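Local coordinates for ectoine dioxygenase (Sphingopyxis alaskensis, PDB 4MHR), which catalyses the iron- and 2-oxoglutarate-dependent hydroxylation of L-ectoine to 5-hydroxyectoine, a compatible solute that protects cells against osmotic stress, at residues K141-H152 / M252-P263. Residues are numbered along the deposited sequence; the frame is centred on the assembly and turned at random.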
ATOM      1  N   LYS A 141      -8.284  12.713   1.258  1.00 38.91           N
ATOM      2  CA  LYS A 141      -7.433  13.761   1.862  1.00 39.82           C
ATOM      3  C   LYS A 141      -7.982  15.043   1.225  1.00 38.75           C
ATOM      4  O   LYS A 141      -7.820  15.243  -0.004  1.00 34.16           O
ATOM      5  CB  LYS A 141      -5.969  13.547   1.484  1.00 42.14           C
ATOM      6  CG  LYS A 141      -5.035  14.757   1.620  1.00 49.90           C
ATOM      7  CD  LYS A 141      -3.768  14.616   0.772  1.00 57.48           C
ATOM      8  CE  LYS A 141      -2.545  15.171   1.477  1.00 54.86           C
ATOM      9  NZ  LYS A 141      -1.318  14.422   1.060  1.00 53.98           N
ATOM     10  N   PRO A 142      -8.697  15.851   2.012  1.00 35.07           N
ATOM     11  CA  PRO A 142      -9.309  17.034   1.404  1.00 38.73           C
ATOM     12  C   PRO A 142      -8.305  18.066   0.911  1.00 29.66           C
ATOM     13  O   PRO A 142      -7.174  18.113   1.348  1.00 33.82           O
ATOM     14  CB  PRO A 142     -10.077  17.659   2.570  1.00 36.79           C
ATOM     15  CG  PRO A 142      -9.237  17.289   3.767  1.00 40.25           C
ATOM     16  CD  PRO A 142      -8.852  15.866   3.484  1.00 40.18           C
ATOM     17  N   GLY A 143      -8.791  18.917   0.043  1.00 34.16           N
ATOM     18  CA  GLY A 143      -8.098  20.134  -0.311  1.00 39.61           C
ATOM     19  C   GLY A 143      -7.982  21.056   0.875  1.00 37.17           C
ATOM     20  O   GLY A 143      -8.685  20.866   1.881  1.00 33.91           O
ATOM     21  N   PHE A 144      -7.073  22.026   0.754  1.00 34.48           N
ATOM     22  CA  PHE A 144      -6.897  23.181   1.674  1.00 33.01           C
ATOM     23  C   PHE A 144      -6.304  22.858   3.011  1.00 34.57           C
ATOM     24  O   PHE A 144      -5.367  23.552   3.481  1.00 36.56           O
ATOM     25  CB  PHE A 144      -8.193  23.924   1.899  1.00 29.84           C
ATOM     26  CG  PHE A 144      -8.823  24.399   0.671  1.00 34.88           C
ATOM     27  CD1 PHE A 144      -8.292  25.513  -0.008  1.00 33.77           C
ATOM     28  CD2 PHE A 144     -10.001  23.832   0.231  1.00 34.04           C
ATOM     29  CE1 PHE A 144      -8.919  25.981  -1.148  1.00 39.30           C
ATOM     30  CE2 PHE A 144     -10.609  24.297  -0.923  1.00 39.12           C
ATOM     31  CZ  PHE A 144     -10.088  25.384  -1.592  1.00 38.87           C
ATOM     32  N   LYS A 145      -6.834  21.833   3.653  1.00 35.14           N
ATOM     33  CA  LYS A 145      -6.231  21.426   4.944  1.00 41.69           C
ATOM     34  C   LYS A 145      -5.728  19.968   4.994  1.00 44.14           C
ATOM     35  O   LYS A 145      -5.604  19.358   6.098  1.00 38.48           O
ATOM     36  CB  LYS A 145      -7.208  21.734   6.100  1.00 48.67           C
ATOM     37  CG  LYS A 145      -7.138  23.211   6.561  1.00 61.21           C
ATOM     38  CD  LYS A 145      -8.187  24.086   5.842  1.00 70.08           C
ATOM     39  CE  LYS A 145      -7.957  25.624   5.821  1.00 65.87           C
ATOM     40  NZ  LYS A 145      -9.012  26.310   4.963  1.00 51.32           N
ATOM     41  N   GLY A 146      -5.422  19.426   3.807  1.00 39.77           N
ATOM     42  CA  GLY A 146      -4.689  18.159   3.702  1.00 36.68           C
ATOM     43  C   GLY A 146      -3.438  18.037   4.569  1.00 33.20           C
ATOM     44  O   GLY A 146      -2.444  18.791   4.436  1.00 32.89           O
ATOM     45  N   ARG A 147      -3.407  16.982   5.371  1.00 34.21           N
ATOM     46  CA  ARG A 147      -2.269  16.709   6.258  1.00 37.41           C
ATOM     47  C   ARG A 147      -1.182  15.840   5.597  1.00 32.01           C
ATOM     48  O   ARG A 147      -1.433  15.071   4.626  1.00 31.08           O
ATOM     49  CB  ARG A 147      -2.785  15.954   7.473  1.00 47.88           C
ATOM     50  CG  ARG A 147      -3.935  16.628   8.211  1.00 59.38           C
ATOM     51  CD  ARG A 147      -3.429  17.792   9.034  1.00 71.21           C
ATOM     52  NE  ARG A 147      -2.143  17.472   9.650  1.00 87.41           N
ATOM     53  CZ  ARG A 147      -1.397  18.339  10.329  1.00 90.44           C
ATOM     54  NH1 ARG A 147      -1.815  19.585  10.538  1.00 84.68           N
ATOM     55  NH2 ARG A 147      -0.235  17.931  10.830  1.00 91.61           N
ATOM     56  N   GLU A 148       0.023  16.029   6.065  1.00 31.02           N
ATOM     57  CA  GLU A 148       1.140  15.216   5.669  1.00 35.60           C
ATOM     58  C   GLU A 148       1.073  13.784   6.307  1.00 40.17           C
ATOM     59  O   GLU A 148       0.358  13.561   7.269  1.00 35.64           O
ATOM     60  CB  GLU A 148       2.434  15.887   6.029  1.00 33.79           C
ATOM     61  CG  GLU A 148       2.907  15.760   7.436  1.00 41.69           C
ATOM     62  CD  GLU A 148       1.965  16.415   8.445  1.00 48.93           C
ATOM     63  OE1 GLU A 148       1.114  17.306   8.106  1.00 46.90           O
ATOM     64  OE2 GLU A 148       2.096  15.997   9.598  1.00 53.17           O
ATOM     65  N   PHE A 149       1.762  12.831   5.677  1.00 38.86           N
ATOM     66  CA  PHE A 149       1.967  11.492   6.210  1.00 37.12           C
ATOM     67  C   PHE A 149       3.436  11.256   6.260  1.00 31.20           C
ATOM     68  O   PHE A 149       4.139  11.179   5.202  1.00 32.66           O
ATOM     69  CB  PHE A 149       1.139  10.490   5.370  1.00 44.14           C
ATOM     70  CG  PHE A 149      -0.321  10.701   5.589  1.00 59.37           C
ATOM     71  CD1 PHE A 149      -0.855  10.546   6.902  1.00 72.82           C
ATOM     72  CD2 PHE A 149      -1.148  11.231   4.593  1.00 71.18           C
ATOM     73  CE1 PHE A 149      -2.190  10.849   7.179  1.00 71.27           C
ATOM     74  CE2 PHE A 149      -2.498  11.519   4.867  1.00 74.03           C
ATOM     75  CZ  PHE A 149      -3.012  11.324   6.154  1.00 77.24           C
ATOM     76  N   TYR A 150       3.962  11.173   7.469  1.00 23.75           N
ATOM     77  CA  TYR A 150       5.408  11.211   7.607  1.00 29.44           C
ATOM     78  C   TYR A 150       5.987   9.827   7.128  1.00 27.74           C
ATOM     79  O   TYR A 150       5.296   8.851   7.136  1.00 28.95           O
ATOM     80  CB  TYR A 150       5.811  11.467   9.039  1.00 29.69           C
ATOM     81  CG  TYR A 150       7.240  11.824   9.203  1.00 33.35           C
ATOM     82  CD1 TYR A 150       7.729  13.094   8.819  1.00 34.17           C
ATOM     83  CD2 TYR A 150       8.158  10.911   9.759  1.00 32.84           C
ATOM     84  CE1 TYR A 150       9.066  13.417   9.027  1.00 31.38           C
ATOM     85  CE2 TYR A 150       9.495  11.229   9.897  1.00 30.46           C
ATOM     86  CZ  TYR A 150       9.938  12.502   9.567  1.00 32.71           C
ATOM     87  OH  TYR A 150      11.288  12.789   9.769  1.00 33.71           O
ATOM     88  N   TRP A 151       7.231   9.843   6.710  1.00 26.58           N
ATOM     89  CA  TRP A 151       7.988   8.690   6.226  1.00 31.21           C
ATOM     90  C   TRP A 151       7.827   7.456   7.104  1.00 34.59           C
ATOM     91  O   TRP A 151       8.026   7.527   8.326  1.00 32.06           O
ATOM     92  CB  TRP A 151       9.470   9.035   6.194  1.00 27.17           C
ATOM     93  CG  TRP A 151       9.813  10.175   5.301  1.00 27.47           C
ATOM     94  CD1 TRP A 151      10.209  11.414   5.689  1.00 32.78           C
ATOM     95  CD2 TRP A 151       9.803  10.194   3.860  1.00 29.24           C
ATOM     96  NE1 TRP A 151      10.428  12.223   4.606  1.00 32.75           N
ATOM     97  CE2 TRP A 151      10.232  11.493   3.458  1.00 30.94           C
ATOM     98  CE3 TRP A 151       9.529   9.227   2.856  1.00 27.89           C
ATOM     99  CZ2 TRP A 151      10.329  11.882   2.085  1.00 29.62           C
ATOM    100  CZ3 TRP A 151       9.644   9.608   1.491  1.00 28.01           C
ATOM    101  CH2 TRP A 151      10.052  10.934   1.127  1.00 31.40           C
ATOM    102  N   HIS A 152       7.533   6.331   6.452  1.00 29.61           N
ATOM    103  CA  HIS A 152       7.569   5.039   7.106  1.00 30.99           C
ATOM    104  C   HIS A 152       7.666   3.938   6.029  1.00 28.81           C
ATOM    105  O   HIS A 152       7.418   4.155   4.796  1.00 26.12           O
ATOM    106  CB  HIS A 152       6.283   4.820   7.958  1.00 33.06           C
ATOM    107  CG  HIS A 152       5.026   4.907   7.141  1.00 36.82           C
ATOM    108  ND1 HIS A 152       4.634   6.081   6.512  1.00 39.48           N
ATOM    109  CD2 HIS A 152       4.146   3.956   6.736  1.00 40.80           C
ATOM    110  CE1 HIS A 152       3.532   5.869   5.805  1.00 38.24           C
ATOM    111  NE2 HIS A 152       3.215   4.588   5.923  1.00 46.29           N
ATOM    112  N   MET A 252      10.315   2.926   1.564  1.00 22.20           N
ATOM    113  CA  MET A 252      10.184   4.132   2.472  1.00 22.87           C
ATOM    114  C   MET A 252       9.398   5.184   1.741  1.00 25.12           C
ATOM    115  O   MET A 252       9.768   5.600   0.633  1.00 24.17           O
ATOM    116  CB  MET A 252      11.568   4.709   2.832  1.00 22.30           C
ATOM    117  CG  MET A 252      11.567   5.731   4.003  1.00 23.27           C
ATOM    118  SD  MET A 252      10.839   5.103   5.553  1.00 25.33           S
ATOM    119  CE  MET A 252      12.110   4.014   6.044  1.00 29.03           C
ATOM    120  N   HIS A 253       8.275   5.593   2.327  1.00 25.02           N
ATOM    121  CA  HIS A 253       7.404   6.487   1.623  1.00 26.11           C
ATOM    122  C   HIS A 253       6.634   7.411   2.565  1.00 27.49           C
ATOM    123  O   HIS A 253       6.508   7.199   3.822  1.00 27.16           O
ATOM    124  CB  HIS A 253       6.410   5.682   0.727  1.00 28.15           C
ATOM    125  CG  HIS A 253       5.385   4.940   1.513  1.00 29.45           C
ATOM    126  ND1 HIS A 253       5.675   3.777   2.189  1.00 33.39           N
ATOM    127  CD2 HIS A 253       4.117   5.254   1.854  1.00 33.36           C
ATOM    128  CE1 HIS A 253       4.596   3.342   2.805  1.00 35.15           C
ATOM    129  NE2 HIS A 253       3.641   4.223   2.640  1.00 34.17           N
ATOM    130  N   GLY A 254       6.035   8.409   1.966  1.00 28.09           N
ATOM    131  CA  GLY A 254       5.272   9.447   2.752  1.00 27.63           C
ATOM    132  C   GLY A 254       4.699  10.513   1.837  1.00 29.67           C
ATOM    133  O   GLY A 254       4.808  10.363   0.624  1.00 27.28           O
ATOM    134  N   SER A 255       3.999  11.523   2.394  1.00 25.83           N
ATOM    135  CA  SER A 255       3.488  12.626   1.559  1.00 31.61           C
ATOM    136  C   SER A 255       3.492  13.911   2.302  1.00 31.90           C
ATOM    137  O   SER A 255       3.404  13.926   3.581  1.00 27.39           O
ATOM    138  CB  SER A 255       2.077  12.328   1.006  1.00 34.94           C
ATOM    139  OG  SER A 255       1.217  12.035   2.066  1.00 41.63           O
ATOM    140  N   ASN A 256       3.687  15.010   1.534  1.00 29.81           N
ATOM    141  CA  ASN A 256       3.513  16.359   2.107  1.00 28.56           C
ATOM    142  C   ASN A 256       2.046  16.616   2.281  1.00 28.96           C
ATOM    143  O   ASN A 256       1.168  15.858   1.783  1.00 35.19           O
ATOM    144  CB  ASN A 256       4.117  17.438   1.228  1.00 33.03           C
ATOM    145  CG  ASN A 256       5.635  17.397   1.206  1.00 33.09           C
ATOM    146  OD1 ASN A 256       6.273  17.322   0.144  1.00 38.07           O
ATOM    147  ND2 ASN A 256       6.221  17.426   2.363  1.00 29.26           N
ATOM    148  N   GLY A 257       1.704  17.681   3.006  1.00 30.32           N
ATOM    149  CA  GLY A 257       0.308  18.043   3.085  1.00 30.17           C
ATOM    150  C   GLY A 257      -0.217  18.680   1.784  1.00 34.86           C
ATOM    151  O   GLY A 257       0.447  18.692   0.788  1.00 33.78           O
ATOM    152  N   ASN A 258      -1.440  19.212   1.813  1.00 34.21           N
ATOM    153  CA  ASN A 258      -2.093  19.708   0.607  1.00 33.40           C
ATOM    154  C   ASN A 258      -2.926  20.956   0.961  1.00 32.49           C
ATOM    155  O   ASN A 258      -3.996  20.873   1.615  1.00 32.85           O
ATOM    156  CB  ASN A 258      -2.961  18.594  -0.011  1.00 32.78           C
ATOM    157  CG  ASN A 258      -3.749  19.055  -1.213  1.00 33.97           C
ATOM    158  OD1 ASN A 258      -3.289  19.923  -1.975  1.00 32.29           O
ATOM    159  ND2 ASN A 258      -4.947  18.471  -1.410  1.00 29.52           N
ATOM    160  N   ILE A 259      -2.425  22.116   0.546  1.00 32.46           N
ATOM    161  CA  ILE A 259      -3.160  23.380   0.670  1.00 29.75           C
ATOM    162  C   ILE A 259      -3.921  23.641  -0.602  1.00 32.41           C
ATOM    163  O   ILE A 259      -4.727  24.548  -0.638  1.00 30.92           O
ATOM    164  CB  ILE A 259      -2.245  24.580   1.037  1.00 34.56           C
ATOM    165  CG1 ILE A 259      -1.201  24.922  -0.071  1.00 31.58           C
ATOM    166  CG2 ILE A 259      -1.566  24.335   2.386  1.00 33.30           C
ATOM    167  CD1 ILE A 259      -0.750  26.388  -0.056  1.00 32.92           C
ATOM    168  N   THR A 260      -3.690  22.847  -1.647  1.00 31.14           N
ATOM    169  CA  THR A 260      -4.472  23.066  -2.864  1.00 30.25           C
ATOM    170  C   THR A 260      -5.940  22.779  -2.714  1.00 37.03           C
ATOM    171  O   THR A 260      -6.350  22.007  -1.829  1.00 28.86           O
ATOM    172  CB  THR A 260      -3.977  22.327  -4.114  1.00 30.02           C
ATOM    173  OG1 THR A 260      -4.464  20.986  -4.174  1.00 28.03           O
ATOM    174  CG2 THR A 260      -2.399  22.369  -4.225  1.00 28.30           C
ATOM    175  N   PRO A 261      -6.747  23.397  -3.582  1.00 32.72           N
ATOM    176  CA  PRO A 261      -8.149  23.035  -3.562  1.00 39.11           C
ATOM    177  C   PRO A 261      -8.405  21.611  -4.059  1.00 35.02           C
ATOM    178  O   PRO A 261      -9.511  21.197  -4.077  1.00 38.24           O
ATOM    179  CB  PRO A 261      -8.785  24.030  -4.562  1.00 38.79           C
ATOM    180  CG  PRO A 261      -7.813  25.196  -4.594  1.00 40.88           C
ATOM    181  CD  PRO A 261      -6.485  24.457  -4.570  1.00 39.36           C
ATOM    182  N   PHE A 262      -7.415  20.872  -4.492  1.00 33.26           N
ATOM    183  CA  PHE A 262      -7.698  19.631  -5.223  1.00 33.93           C
ATOM    184  C   PHE A 262      -7.490  18.427  -4.287  1.00 36.08           C
ATOM    185  O   PHE A 262      -6.357  18.209  -3.841  1.00 31.80           O
ATOM    186  CB  PHE A 262      -6.735  19.492  -6.402  1.00 37.17           C
ATOM    187  CG  PHE A 262      -6.787  20.646  -7.373  1.00 42.35           C
ATOM    188  CD1 PHE A 262      -8.007  21.086  -7.909  1.00 50.95           C
ATOM    189  CD2 PHE A 262      -5.638  21.321  -7.722  1.00 48.02           C
ATOM    190  CE1 PHE A 262      -8.046  22.164  -8.789  1.00 55.27           C
ATOM    191  CE2 PHE A 262      -5.675  22.399  -8.599  1.00 47.68           C
ATOM    192  CZ  PHE A 262      -6.862  22.820  -9.131  1.00 48.00           C
ATOM    193  N   PRO A 263      -8.558  17.638  -4.004  1.00 34.80           N
ATOM    194  CA  PRO A 263      -8.517  16.511  -3.063  1.00 36.17           C
ATOM    195  C   PRO A 263      -7.686  15.351  -3.613  1.00 38.07           C
ATOM    196  O   PRO A 263      -7.421  15.276  -4.793  1.00 39.72           O
ATOM    197  CB  PRO A 263      -9.966  16.073  -2.992  1.00 38.33           C
ATOM    198  CG  PRO A 263     -10.442  16.304  -4.398  1.00 41.08           C
ATOM    199  CD  PRO A 263      -9.833  17.652  -4.726  1.00 39.43           C
TER
HETATM  200  O   HOH W   1       1.202   3.314   4.252  1.00 52.84           O
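In both His152 and His253, chi1 (58° in His152, 71° in His253) tucks the ring between its own backbone N and carbonyl, and the two imidazoles leave the same face of a strand pair to bring their NE2 atoms side by side. Their planes are inclined at 55°, with NE2 of His152 3.3 Å from NE2 of His253. No hydrogen bond joins these nitrogens; a single water, in the plane of both rings, bridges them, 2.9 Å from His152 NE2 and 3.1 Å from His253 NE2. The far nitrogens fix the ring rotations: His152 ND1 donates to Tyr150 O (2.9 Å), in that carbonyl's plane, and His253 ND1 bonds Leu251 O. Their backbones are joined by a reciprocal antiparallel pair, His152 N to His253 O and His253 N to His152 O. A second lies at Phe149 and Ser255, and the one-residue slip between them is a beta bulge. Trp151 lays CE3 3.4 Å from His253 C, while Met252 SD abuts the backbone of His152. Farther along, Lys141 runs past Asn258 CB to bring NZ 3.0 Å from Asn256 O, almost in line with the carbonyl; Gly184 O also binds this ammonium. At the far end Phe144 N donates to Thr260 O (2.7 Å), and Pro261 CA makes a CH-pi contact over the Phe144 ring, 3.9 Å from its centroid. The paired histidines, with Asp154 close to His152, are the iron ligands of the two-histidine, one-carboxylate facial triad, and with Lys141, which binds 2-oxoglutarate, they mark the active site of a cupin-fold dioxygenase, here without its metal.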